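Spondin-1 (Homo sapiens, PDB 3COO) is a secreted glycoprotein of the extracellular matrix that probably takes part in cell adhesion and binds heparin through its reelin-N domain. Local coordinates at residues A[39-44]-A[56-61]; A[93-98]-A[122-127]; A[66-71]-A[116-121]; A[137-142]-A[153-158]. All blocks are in the same frame, centred on the assembly; numbering follows the deposited sequence.

Contact 1. Residues A[39-44]-A[56-61]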
loop_
_atom_site.group_PDB
_atom_site.type_symbol
_atom_site.label_atom_id
_atom_site.label_comp_id
_atom_site.label_asym_id
_atom_site.label_seq_id
_atom_site.Cartn_x
_atom_site.Cartn_y
_atom_site.Cartn_z
ATOM N N PHE A 39 11.312 1.004 3.724
ATOM C CA PHE A 39 10.620 2.223 4.126
ATOM C C PHE A 39 11.289 2.897 5.338
ATOM O O PHE A 39 11.607 2.220 6.326
ATOM C CB PHE A 39 9.143 1.928 4.421
ATOM C CG PHE A 39 8.448 1.131 3.326
ATOM C CD1 PHE A 39 7.971 1.761 2.167
ATOM C CD2 PHE A 39 8.284 -0.242 3.461
ATOM C CE1 PHE A 39 7.349 1.028 1.158
ATOM C CE2 PHE A 39 7.653 -0.981 2.453
ATOM C CZ PHE A 39 7.190 -0.333 1.300
ATOM N N SER A 40 11.461 4.220 5.253
ATOM C CA SER A 40 12.148 5.030 6.267
ATOM C C SER A 40 11.354 6.263 6.610
ATOM O O SER A 40 10.825 6.936 5.726
ATOM C CB SER A 40 13.477 5.546 5.731
ATOM O OG SER A 40 14.428 4.521 5.678
ATOM N N LEU A 41 11.341 6.598 7.884
ATOM C CA LEU A 41 10.793 7.848 8.355
ATOM C C LEU A 41 11.981 8.714 8.772
ATOM O O LEU A 41 12.851 8.247 9.523
ATOM C CB LEU A 41 9.831 7.597 9.528
ATOM C CG LEU A 41 9.252 8.883 10.127
ATOM C CD1 LEU A 41 8.350 9.550 9.032
ATOM C CD2 LEU A 41 8.477 8.606 11.405
ATOM N N ARG A 42 12.054 9.946 8.257
ATOM C CA ARG A 42 13.181 10.848 8.598
ATOM C C ARG A 42 12.742 12.273 8.913
ATOM O O ARG A 42 11.790 12.799 8.316
ATOM C CB ARG A 42 14.193 10.888 7.458
ATOM C CG ARG A 42 14.909 9.544 7.237
ATOM C CD ARG A 42 16.162 9.659 6.395
ATOM N NE ARG A 42 17.077 10.722 6.854
ATOM C CZ ARG A 42 17.108 11.961 6.351
ATOM N NH1 ARG A 42 16.265 12.315 5.381
ATOM N NH2 ARG A 42 17.970 12.855 6.819
ATOM N N VAL A 43 13.476 12.906 9.822
ATOM C CA VAL A 43 13.308 14.340 10.110
ATOM C C VAL A 43 14.443 15.108 9.436
ATOM O O VAL A 43 15.613 14.842 9.695
ATOM C CB VAL A 43 13.242 14.602 11.640
ATOM C CG1 VAL A 43 12.986 16.074 11.937
ATOM C CG2 VAL A 43 12.135 13.758 12.260
ATOM N N GLU A 44 14.092 16.052 8.562
ATOM C CA GLU A 44 15.079 16.830 7.826
ATOM C C GLU A 44 16.131 17.461 8.772
ATOM O O GLU A 44 15.774 18.056 9.796
ATOM C CB GLU A 44 14.382 17.881 6.927
ATOM C CG GLU A 44 15.240 19.097 6.488
ATOM C CD GLU A 44 14.671 19.791 5.238
ATOM O OE1 GLU A 44 14.992 19.368 4.093
ATOM O OE2 GLU A 44 13.909 20.774 5.401
ATOM N N TYR A 56 9.562 21.161 11.834
ATOM C CA TYR A 56 10.447 20.143 11.265
ATOM C C TYR A 56 9.764 19.525 10.053
ATOM O O TYR A 56 8.567 19.297 10.069
ATOM C CB TYR A 56 10.729 19.008 12.288
ATOM C CG TYR A 56 11.555 19.518 13.445
ATOM C CD1 TYR A 56 12.960 19.613 13.344
ATOM C CD2 TYR A 56 10.931 20.017 14.585
ATOM C CE1 TYR A 56 13.708 20.159 14.412
ATOM C CE2 TYR A 56 11.652 20.533 15.622
ATOM C CZ TYR A 56 13.030 20.619 15.520
ATOM O OH TYR A 56 13.704 21.157 16.549
ATOM N N ARG A 57 10.547 19.226 9.036
ATOM C CA ARG A 57 10.038 18.591 7.845
ATOM C C ARG A 57 10.216 17.072 8.096
ATOM O O ARG A 57 11.319 16.604 8.426
ATOM C CB ARG A 57 10.823 19.122 6.642
ATOM C CG ARG A 57 10.252 18.818 5.288
ATOM C CD ARG A 57 11.274 19.261 4.180
ATOM N NE ARG A 57 11.517 20.716 4.088
ATOM C CZ ARG A 57 10.737 21.545 3.401
ATOM N NH1 ARG A 57 11.009 22.840 3.340
ATOM N NH2 ARG A 57 9.682 21.059 2.759
ATOM N N VAL A 58 9.117 16.337 8.024
ATOM C CA VAL A 58 9.174 14.873 8.231
ATOM C C VAL A 58 8.764 14.107 6.977
ATOM O O VAL A 58 7.709 14.397 6.380
ATOM C CB VAL A 58 8.598 14.370 9.600
ATOM C CG1 VAL A 58 8.298 15.519 10.701
ATOM C CG2 VAL A 58 7.651 13.159 9.535
ATOM N N THR A 59 9.665 13.249 6.510
ATOM C CA THR A 59 9.389 12.446 5.303
ATOM C C THR A 59 9.433 10.948 5.497
ATOM O O THR A 59 10.328 10.399 6.189
ATOM C CB THR A 59 10.089 12.935 4.011
ATOM O OG1 THR A 59 10.636 11.841 3.220
ATOM C CG2 THR A 59 11.027 13.984 4.225
ATOM N N LEU A 60 8.426 10.325 4.897
ATOM C CA LEU A 60 8.344 8.889 4.732
ATOM C C LEU A 60 8.712 8.571 3.302
ATOM O O LEU A 60 8.101 9.092 2.366
ATOM C CB LEU A 60 6.906 8.431 5.049
ATOM C CG LEU A 60 6.541 6.979 4.753
ATOM C CD1 LEU A 60 7.282 6.136 5.752
ATOM C CD2 LEU A 60 5.044 6.846 4.977
ATOM N N SER A 61 9.713 7.713 3.109
ATOM C CA SER A 61 10.117 7.351 1.773
ATOM C C SER A 61 10.325 5.845 1.611
ATOM O O SER A 61 10.551 5.112 2.607
ATOM C CB SER A 61 11.360 8.147 1.334
ATOM O OG SER A 61 12.372 8.034 2.286
HETATM O O HOH W 1 13.200 19.631 9.497
#
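The border of a four-stranded antiparallel sheet in the sandwich-like Reeler domain is built by S40 with S61 and R42 with T59, its hydrogen-bonded pairs, alternating with the non-hydrogen-bonded pairs L41 with L60 and V43 with V58. S40 N donates to S61 O at 2.9 Å and R42 N to T59 O at 2.7 Å, each bond having its return partner. E44 N still reaches R57 O (2.8 Å), but there the ladder opens: a water accepts from R57 N at 2.7 Å and donates to E44 O at 3.0 Å, standing in for the last direct bond. The same pair adds a salt bridge. With CG anti to the backbone N (chi1 159°), the E44 chain runs alongside that of R57, and OE2 meets R57 NE at 2.7 Å; OE2 lies near the guanidinium plane, but NE meets it from 45° above the carboxylate plane. The two groups are turned 69° apart, and NE alone makes the bond. On the other face, L41 CD1 touches V58 CG2 diagonally at 3.7 Å, and V43 CG1 leans on Y56 CB at 3.7 Å. These apolar groups look inward: L41, V43 and V58 all meet L137 of strand 135-140 in the facing sheet. Strand 39-43 ends its sheet, whereas strand 55-62 is bonded on its other flank to strand 120-126 through Y56, V58 and L60.

Contact 2. Residues A[93-98]-A[122-127]; sequences QIIDEE and QVFWIA
I95 lies across F124, and its side chain shows how a loop can be seated on one aromatic ring. CB faces the backbone of strand 120-126, 3.9 Å from Q122 O. Because CG1 stands anti to the carbonyl carbon (chi1 -67°), it comes over the face of the ring, 3.4 Å from F124 CE2. The tip, CD1, then comes to rest over the centre of the face, 3.6 Å from the F124 ring centroid and only 9° off the normal, a CH-pi contact with the two side chains crossing at about a right angle. Replacing F124 by an alanine would probably leave CG1 and CD1 of I95 without a surface to lie on and free the loop to shift. The loop follows directly on the border strand 91-93, which is joined to strand 120-126 here by one antiparallel hydrogen-bonded pair. Q93 N donates to F124 O at 2.8 Å, approaching 36° above the carbonyl plane, and F124 N answers to Q93 O at 3.1 Å. Two residues on, a water takes over, accepting from I95 N at 2.9 Å and donating to Q122 O at 2.7 Å. Beyond it D96 OD1 accepts from E98 N in an Asx turn.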
loop_
_atom_site.group_PDB
_atom_site.type_symbol
_atom_site.label_atom_id
_atom_site.label_comp_id
_atom_site.label_asym_id
_atom_site.label_seq_id
_atom_site.Cartn_x
_atom_site.Cartn_y
_atom_site.Cartn_z
ATOM N N GLN A 93 1.345 19.455 10.244
ATOM C CA GLN A 93 0.802 20.435 9.341
ATOM C C GLN A 93 0.856 19.848 7.945
ATOM O O GLN A 93 1.895 19.351 7.531
ATOM C CB GLN A 93 1.699 21.651 9.333
ATOM C CG GLN A 93 0.934 22.962 9.319
ATOM C CD GLN A 93 0.494 23.338 10.742
ATOM O OE1 GLN A 93 0.317 22.467 11.575
ATOM N NE2 GLN A 93 0.256 24.616 10.984
ATOM N N ILE A 94 -0.225 19.973 7.189
ATOM C CA ILE A 94 -0.286 19.337 5.858
ATOM C C ILE A 94 0.518 20.208 4.894
ATOM O O ILE A 94 0.475 21.411 5.017
ATOM C CB ILE A 94 -1.737 19.200 5.368
ATOM C CG1 ILE A 94 -2.528 18.312 6.371
ATOM C CG2 ILE A 94 -1.803 18.679 3.878
ATOM C CD1 ILE A 94 -1.887 16.958 6.644
ATOM N N ILE A 95 1.283 19.577 4.013
ATOM C CA ILE A 95 1.998 20.272 2.922
ATOM C C ILE A 95 1.229 20.066 1.597
ATOM O O ILE A 95 0.887 21.027 0.935
ATOM C CB ILE A 95 3.467 19.780 2.777
ATOM C CG1 ILE A 95 4.306 20.173 4.019
ATOM C CG2 ILE A 95 4.152 20.331 1.421
ATOM C CD1 ILE A 95 5.750 19.652 3.990
ATOM N N ASP A 96 0.970 18.822 1.231
ATOM C CA ASP A 96 0.270 18.524 -0.021
ATOM C C ASP A 96 -1.157 18.207 0.392
ATOM O O ASP A 96 -1.441 17.120 0.827
ATOM C CB ASP A 96 0.921 17.306 -0.718
ATOM C CG ASP A 96 0.055 16.745 -1.895
ATOM O OD1 ASP A 96 -0.873 17.445 -2.311
ATOM O OD2 ASP A 96 0.287 15.599 -2.373
ATOM N N GLU A 97 -2.055 19.177 0.262
ATOM C CA GLU A 97 -3.435 18.984 0.715
ATOM C C GLU A 97 -4.197 18.141 -0.277
ATOM O O GLU A 97 -5.243 17.603 0.065
ATOM C CB GLU A 97 -4.158 20.317 0.937
ATOM C CG GLU A 97 -3.365 21.345 1.766
ATOM C CD GLU A 97 -3.917 21.547 3.154
ATOM O OE1 GLU A 97 -4.574 20.595 3.692
ATOM O OE2 GLU A 97 -3.674 22.652 3.715
ATOM N N GLU A 98 -3.637 17.956 -1.476
ATOM C CA GLU A 98 -4.326 17.245 -2.539
ATOM C C GLU A 98 -4.478 15.823 -2.178
ATOM O O GLU A 98 -5.564 15.257 -2.318
ATOM C CB GLU A 98 -3.606 17.349 -3.889
ATOM C CG GLU A 98 -4.121 18.502 -4.654
ATOM C CD GLU A 98 -5.537 18.267 -5.175
ATOM O OE1 GLU A 98 -5.853 17.153 -5.659
ATOM O OE2 GLU A 98 -6.333 19.220 -5.117
ATOM N N GLN A 122 5.621 13.996 2.543
ATOM C CA GLN A 122 6.221 14.871 3.547
ATOM C C GLN A 122 5.173 15.691 4.255
ATOM O O GLN A 122 4.155 16.041 3.660
ATOM C CB GLN A 122 7.179 15.875 2.914
ATOM C CG GLN A 122 8.327 15.377 2.101
ATOM C CD GLN A 122 9.194 16.539 1.598
ATOM O OE1 GLN A 122 9.298 16.759 0.405
ATOM N NE2 GLN A 122 9.760 17.327 2.537
ATOM N N VAL A 123 5.451 16.014 5.523
ATOM C CA VAL A 123 4.594 16.832 6.358
ATOM C C VAL A 123 5.486 17.721 7.245
ATOM O O VAL A 123 6.665 17.378 7.506
ATOM C CB VAL A 123 3.650 15.903 7.211
ATOM C CG1 VAL A 123 4.451 15.106 8.243
ATOM C CG2 VAL A 123 2.537 16.708 7.890
ATOM N N PHE A 124 4.958 18.855 7.719
ATOM C CA PHE A 124 5.661 19.555 8.812
ATOM C C PHE A 124 5.140 19.055 10.142
ATOM O O PHE A 124 3.981 18.615 10.261
ATOM C CB PHE A 124 5.518 21.094 8.744
ATOM C CG PHE A 124 5.988 21.717 7.444
ATOM C CD1 PHE A 124 7.344 21.683 7.080
ATOM C CD2 PHE A 124 5.093 22.380 6.604
ATOM C CE1 PHE A 124 7.791 22.277 5.919
ATOM C CE2 PHE A 124 5.550 23.037 5.419
ATOM C CZ PHE A 124 6.905 22.965 5.053
ATOM N N TRP A 125 6.003 19.122 11.153
ATOM C CA TRP A 125 5.588 18.768 12.511
ATOM C C TRP A 125 6.163 19.847 13.405
ATOM O O TRP A 125 7.386 20.143 13.364
ATOM C CB TRP A 125 6.102 17.385 12.902
ATOM C CG TRP A 125 5.850 17.024 14.384
ATOM C CD1 TRP A 125 4.674 16.590 14.929
ATOM C CD2 TRP A 125 6.801 17.049 15.461
ATOM N NE1 TRP A 125 4.820 16.325 16.276
ATOM C CE2 TRP A 125 6.121 16.613 16.633
ATOM C CE3 TRP A 125 8.154 17.423 15.561
ATOM C CZ2 TRP A 125 6.757 16.519 17.883
ATOM C CZ3 TRP A 125 8.791 17.327 16.829
ATOM C CH2 TRP A 125 8.102 16.841 17.950
ATOM N N ILE A 126 5.281 20.554 14.097
ATOM C CA ILE A 126 5.701 21.653 14.962
ATOM C C ILE A 126 5.952 21.121 16.375
ATOM O O ILE A 126 5.050 20.554 16.975
ATOM C CB ILE A 126 4.652 22.796 14.970
ATOM C CG1 ILE A 126 4.475 23.384 13.545
ATOM C CG2 ILE A 126 5.034 23.915 16.004
ATOM C CD1 ILE A 126 3.301 24.289 13.431
ATOM N N ALA A 127 7.165 21.299 16.911
ATOM C CA ALA A 127 7.511 20.673 18.214
ATOM C C ALA A 127 6.669 21.268 19.335
ATOM O O ALA A 127 6.334 22.465 19.281
ATOM C CB ALA A 127 9.027 20.829 18.553
HETATM O O HOH W 2 1.576 16.758 3.408
#

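Contact 3. Residues A[66-71]-A[116-121]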
loop_
_atom_site.group_PDB
_atom_site.type_symbol
_atom_site.label_atom_id
_atom_site.label_comp_id
_atom_site.label_asym_id
_atom_site.label_seq_id
_atom_site.Cartn_x
_atom_site.Cartn_y
_atom_site.Cartn_z
ATOM N N SER A 66 10.836 0.147 -4.566
ATOM C CA SER A 66 9.643 0.035 -3.692
ATOM C C SER A 66 8.660 1.198 -3.788
ATOM O O SER A 66 8.991 2.274 -4.262
ATOM C CB SER A 66 10.073 -0.049 -2.226
ATOM O OG SER A 66 9.905 -1.350 -1.718
ATOM N N TYR A 67 7.446 0.981 -3.294
ATOM C CA TYR A 67 6.430 2.042 -3.275
ATOM C C TYR A 67 5.468 1.696 -2.160
ATOM O O TYR A 67 5.409 0.545 -1.703
ATOM C CB TYR A 67 5.686 2.168 -4.663
ATOM C CG TYR A 67 4.719 1.019 -4.973
ATOM C CD1 TYR A 67 3.392 1.053 -4.546
ATOM C CD2 TYR A 67 5.150 -0.108 -5.665
ATOM C CE1 TYR A 67 2.498 -0.027 -4.793
ATOM C CE2 TYR A 67 4.272 -1.193 -5.949
ATOM C CZ TYR A 67 2.958 -1.155 -5.498
ATOM O OH TYR A 67 2.126 -2.233 -5.760
ATOM N N PHE A 68 4.713 2.692 -1.716
ATOM C CA PHE A 68 3.585 2.439 -0.809
ATOM C C PHE A 68 2.368 3.161 -1.375
ATOM O O PHE A 68 2.504 4.056 -2.204
ATOM C CB PHE A 68 3.878 2.905 0.634
ATOM C CG PHE A 68 4.310 4.352 0.759
ATOM C CD1 PHE A 68 5.628 4.714 0.537
ATOM C CD2 PHE A 68 3.401 5.347 1.129
ATOM C CE1 PHE A 68 6.056 6.045 0.665
ATOM C CE2 PHE A 68 3.808 6.674 1.266
ATOM C CZ PHE A 68 5.147 7.030 1.047
ATOM N N ARG A 69 1.182 2.745 -0.969
ATOM C CA ARG A 69 -0.014 3.514 -1.301
ATOM C C ARG A 69 -0.437 4.314 -0.061
ATOM O O ARG A 69 -0.008 5.449 0.115
ATOM C CB ARG A 69 -1.108 2.564 -1.841
ATOM C CG ARG A 69 -0.695 1.818 -3.111
ATOM C CD ARG A 69 -1.843 0.936 -3.548
ATOM N NE ARG A 69 -1.590 0.189 -4.767
ATOM C CZ ARG A 69 -1.957 0.595 -5.982
ATOM N NH1 ARG A 69 -2.540 1.772 -6.096
ATOM N NH2 ARG A 69 -1.737 -0.167 -7.074
ATOM N N GLY A 70 -1.157 3.723 0.878
ATOM C CA GLY A 70 -1.571 4.500 2.046
ATOM C C GLY A 70 -0.479 4.487 3.135
ATOM O O GLY A 70 0.488 3.700 3.096
ATOM N N PHE A 71 -0.632 5.350 4.115
ATOM C CA PHE A 71 0.286 5.337 5.241
ATOM C C PHE A 71 -0.447 6.073 6.357
ATOM O O PHE A 71 -1.387 6.830 6.080
ATOM C CB PHE A 71 1.567 6.151 4.903
ATOM C CG PHE A 71 1.292 7.597 4.642
ATOM C CD1 PHE A 71 0.881 8.017 3.374
ATOM C CD2 PHE A 71 1.388 8.535 5.695
ATOM C CE1 PHE A 71 0.591 9.364 3.137
ATOM C CE2 PHE A 71 1.090 9.860 5.478
ATOM C CZ PHE A 71 0.677 10.273 4.221
ATOM N N ARG A 116 -3.018 6.337 -4.321
ATOM C CA ARG A 116 -2.002 6.453 -5.362
ATOM C C ARG A 116 -0.672 5.796 -4.971
ATOM O O ARG A 116 -0.245 5.944 -3.849
ATOM C CB ARG A 116 -1.761 7.941 -5.648
ATOM C CG ARG A 116 -0.882 8.181 -6.857
ATOM C CD ARG A 116 -0.557 9.675 -6.929
ATOM N NE ARG A 116 -1.728 10.459 -7.295
ATOM C CZ ARG A 116 -2.182 10.676 -8.529
ATOM N NH1 ARG A 116 -3.251 11.458 -8.667
ATOM N NH2 ARG A 116 -1.640 10.100 -9.627
ATOM N N ARG A 117 -0.018 5.095 -5.903
ATOM C CA ARG A 117 1.359 4.592 -5.663
ATOM C C ARG A 117 2.324 5.784 -5.487
ATOM O O ARG A 117 2.304 6.706 -6.315
ATOM C CB ARG A 117 1.853 3.660 -6.785
ATOM C CG ARG A 117 0.944 2.471 -7.072
ATOM C CD ARG A 117 1.577 1.499 -8.119
ATOM N NE ARG A 117 1.974 2.261 -9.289
ATOM C CZ ARG A 117 1.128 2.657 -10.238
ATOM N NH1 ARG A 117 -0.162 2.332 -10.166
ATOM N NH2 ARG A 117 1.563 3.387 -11.244
ATOM N N ARG A 118 3.149 5.731 -4.432
ATOM C CA ARG A 118 3.998 6.846 -3.990
ATOM C C ARG A 118 5.374 6.323 -3.632
ATOM O O ARG A 118 5.505 5.204 -3.105
ATOM C CB ARG A 118 3.452 7.399 -2.658
ATOM C CG ARG A 118 2.268 8.294 -2.805
ATOM C CD ARG A 118 1.533 8.406 -1.484
ATOM N NE ARG A 118 0.383 9.275 -1.689
ATOM C CZ ARG A 118 -0.880 8.899 -1.839
ATOM N NH1 ARG A 118 -1.255 7.619 -1.742
ATOM N NH2 ARG A 118 -1.786 9.849 -2.056
ATOM N N THR A 119 6.391 7.173 -3.753
ATOM C CA THR A 119 7.671 6.784 -3.210
ATOM C C THR A 119 8.070 7.650 -2.024
ATOM O O THR A 119 9.016 7.322 -1.311
ATOM C CB THR A 119 8.745 6.836 -4.261
ATOM O OG1 THR A 119 8.866 8.188 -4.702
ATOM C CG2 THR A 119 8.380 5.935 -5.454
ATOM N N ARG A 120 7.356 8.759 -1.810
ATOM C CA ARG A 120 7.683 9.698 -0.761
ATOM C C ARG A 120 6.472 10.556 -0.437
ATOM O O ARG A 120 5.739 10.959 -1.344
ATOM C CB ARG A 120 8.835 10.638 -1.202
ATOM C CG ARG A 120 9.337 11.557 -0.081
ATOM C CD ARG A 120 10.475 12.453 -0.524
ATOM N NE ARG A 120 11.535 11.677 -1.179
ATOM C CZ ARG A 120 12.696 11.312 -0.622
ATOM N NH1 ARG A 120 13.022 11.646 0.625
ATOM N NH2 ARG A 120 13.558 10.605 -1.336
ATOM N N ILE A 121 6.313 10.878 0.840
ATOM C CA ILE A 121 5.370 11.885 1.303
ATOM C C ILE A 121 6.081 12.757 2.361
ATOM O O ILE A 121 7.020 12.295 3.005
ATOM C CB ILE A 121 4.051 11.298 1.864
ATOM C CG1 ILE A 121 4.249 10.372 3.081
ATOM C CG2 ILE A 121 3.216 10.612 0.724
ATOM C CD1 ILE A 121 4.214 11.115 4.436
#
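A single antiparallel bridge joins the backbones of 66-71 and 116-121, F68 N donating to R118 O at 3.0 Å and R118 N returning the bond to F68 O at 2.9 Å. F68 CG sits between its backbone N and carbonyl carbon (chi1 54°), and the ring takes R118 CB over one face, 4.2 Å from the centroid, and I121 CG1 at its edge, 4.0 Å from CZ. A serine in place of F68 would probably open a gap beside I121 and strip R118 CB of its aromatic support. I121 also lies over a face of F71 in a CH-pi contact, its CD1 3.5 Å from F71 CE2. Segment 66-71 is part of the connection from strand 55-62 to strand 72-77 in the other sheet, so these rings meet where the chain crosses the sandwich and strand 120-126 begins. At the outer end arginines gather. R117 CD lies over the Y67 ring, 4.0 Å from its centroid, while R117 CG covers the R69 guanidinium, 3.6 Å from CZ. The two guanidinium groups are 82° apart, and both make salt bridges to E112 of the second subunit. R118 NH1 reaches R69 O at 3.1 Å from well above the carbonyl plane and is also bonded to T114 O.

Contact 4. Residues A[137-142]-A[153-158]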
loop_
_atom_site.group_PDB
_atom_site.type_symbol
_atom_site.label_atom_id
_atom_site.label_comp_id
_atom_site.label_asym_id
_atom_site.label_seq_id
_atom_site.Cartn_x
_atom_site.Cartn_y
_atom_site.Cartn_z
ATOM N N LEU A 137 8.001 9.899 16.846
ATOM C CA LEU A 137 7.326 10.071 15.562
ATOM C C LEU A 137 7.296 8.669 14.967
ATOM O O LEU A 137 8.328 7.981 14.980
ATOM C CB LEU A 137 8.117 11.040 14.647
ATOM C CG LEU A 137 8.023 12.568 14.849
ATOM C CD1 LEU A 137 8.534 12.938 16.190
ATOM C CD2 LEU A 137 8.896 13.349 13.823
ATOM N N LYS A 138 6.118 8.244 14.477
ATOM C CA LYS A 138 5.920 6.868 14.038
ATOM C C LYS A 138 5.104 6.818 12.745
ATOM O O LYS A 138 4.104 7.515 12.604
ATOM C CB LYS A 138 5.194 6.067 15.151
ATOM C CG LYS A 138 6.019 6.001 16.482
ATOM C CD LYS A 138 5.619 4.857 17.447
ATOM C CE LYS A 138 4.134 4.784 17.753
ATOM N NZ LYS A 138 3.840 3.916 18.979
ATOM N N ALA A 139 5.508 5.966 11.817
ATOM C CA ALA A 139 4.713 5.741 10.611
ATOM C C ALA A 139 4.308 4.272 10.530
ATOM O O ALA A 139 5.001 3.394 11.076
ATOM C CB ALA A 139 5.511 6.184 9.336
ATOM N N SER A 140 3.162 4.000 9.908
ATOM C CA SER A 140 2.807 2.624 9.582
ATOM C C SER A 140 2.397 2.540 8.111
ATOM O O SER A 140 1.752 3.458 7.596
ATOM C CB SER A 140 1.670 2.138 10.474
ATOM O OG SER A 140 1.120 0.964 9.944
ATOM N N ILE A 141 2.812 1.462 7.455
ATOM C CA ILE A 141 2.646 1.242 6.020
ATOM C C ILE A 141 1.652 0.051 5.832
ATOM O O ILE A 141 1.265 -0.304 4.726
ATOM C CB ILE A 141 4.086 0.977 5.434
ATOM C CG1 ILE A 141 4.588 2.152 4.609
ATOM C CG2 ILE A 141 4.294 -0.350 4.834
ATOM C CD1 ILE A 141 4.261 3.401 5.194
ATOM N N VAL A 142 1.243 -0.521 6.949
ATOM C CA VAL A 142 0.260 -1.618 6.961
ATOM C C VAL A 142 -1.164 -1.055 7.097
ATOM O O VAL A 142 -1.532 -0.360 8.041
ATOM C CB VAL A 142 0.594 -2.669 8.030
ATOM C CG1 VAL A 142 2.002 -3.233 7.801
ATOM C CG2 VAL A 142 0.447 -2.108 9.433
ATOM N N GLY A 153 12.656 0.869 14.980
ATOM C CA GLY A 153 12.981 0.500 13.609
ATOM C C GLY A 153 12.963 1.703 12.696
ATOM O O GLY A 153 12.861 2.835 13.158
ATOM N N SER A 154 13.016 1.434 11.395
ATOM C CA SER A 154 13.171 2.462 10.347
ATOM C C SER A 154 11.982 3.422 10.210
ATOM O O SER A 154 12.122 4.489 9.616
ATOM C CB SER A 154 13.404 1.781 9.004
ATOM O OG SER A 154 12.307 0.951 8.730
ATOM N N LEU A 155 10.826 3.042 10.757
ATOM C CA LEU A 155 9.629 3.874 10.677
ATOM C C LEU A 155 9.334 4.674 11.943
ATOM O O LEU A 155 8.227 5.159 12.113
ATOM C CB LEU A 155 8.413 3.035 10.293
ATOM C CG LEU A 155 8.393 2.555 8.826
ATOM C CD1 LEU A 155 7.218 1.639 8.577
ATOM C CD2 LEU A 155 8.385 3.741 7.875
ATOM N N THR A 156 10.315 4.809 12.836
ATOM C CA THR A 156 10.126 5.576 14.059
ATOM C C THR A 156 11.338 6.436 14.250
ATOM O O THR A 156 12.432 6.005 13.919
ATOM C CB THR A 156 10.053 4.631 15.291
ATOM O OG1 THR A 156 11.377 4.165 15.587
ATOM C CG2 THR A 156 9.169 3.447 15.010
ATOM N N LYS A 157 11.168 7.636 14.807
ATOM C CA LYS A 157 12.290 8.465 15.245
ATOM C C LYS A 157 11.925 9.115 16.567
ATOM O O LYS A 157 10.870 9.716 16.683
ATOM C CB LYS A 157 12.618 9.565 14.227
ATOM C CG LYS A 157 12.885 9.079 12.813
ATOM C CD LYS A 157 14.201 8.287 12.695
ATOM C CE LYS A 157 14.060 7.208 11.627
ATOM N NZ LYS A 157 15.285 7.112 10.803
ATOM N N LYS A 158 12.804 8.978 17.550
ATOM C CA LYS A 158 12.650 9.584 18.865
ATOM C C LYS A 158 13.332 10.971 18.937
ATOM O O LYS A 158 14.488 11.133 18.501
ATOM C CB LYS A 158 13.285 8.652 19.924
ATOM C CG LYS A 158 13.297 9.188 21.371
ATOM C CD LYS A 158 13.726 8.086 22.351
ATOM C CE LYS A 158 13.938 8.641 23.736
ATOM N NZ LYS A 158 14.349 7.595 24.745
#
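L137 opens the pairing with K157: L137 N donates to K157 O at 2.9 Å and K157 N to L137 O at the same 2.9 Å, the two bonds of an antiparallel hydrogen-bonded pair. The carbonyl of L137 also receives a CA-H...O contact from T156. Its side chain points into the sandwich, against L41, V43 and V58 of the facing sheet. K138 follows in a non-hydrogen-bonded pair with T156, on the opposite face of the sheet; its chain leads away from the partner strand and touches F149. At A139 the backbone bonds again, A139 N to L155 O at 2.9 Å. A139 CB meets L155 CD2 at 4.0 Å, and A139 O sits 3.5 Å from L155 CB. L155 has CG anti to its carbonyl carbon (chi1 -72°), which lays the branched end beside A139, and CD1 loosely approaches I141 CB, just past the end of strand 135-140. I141 closes the walk; its O accepts from Q29 of the second subunit. The partner strand is started by a type I turn from G153 to T156. G153 O is gripped twice, by T156 N at 3.2 Å and by T156 OG1 at 3.1 Å, both from one face of the carbonyl plane. The division of labour is plain: peptide groups and one hydroxyl fix the register and the turn, whereas L137, A139, I141 and L155 supply an apolar surface that meets L60 or its neighbours in the facing sheet.

Contacts 1 and 4 are partly buried strand pairs, one in each sheet of the sandwich, and they meet through L41, L60, L137 and L155 in the core between them. Contact 2 belongs to the same sheet as contact 1 but lies at the surface, where a short bridge gives way to a water and a CH-pi contact. Contact 3 shares strand 120-126 with contact 2 yet sits at the dimer side: its rings join the core beside I141 of contact 4, while its arginines turn to the second subunit. Backbone ladders therefore dominate in contacts 1 and 4, and side chains carry more of contacts 2 and 3.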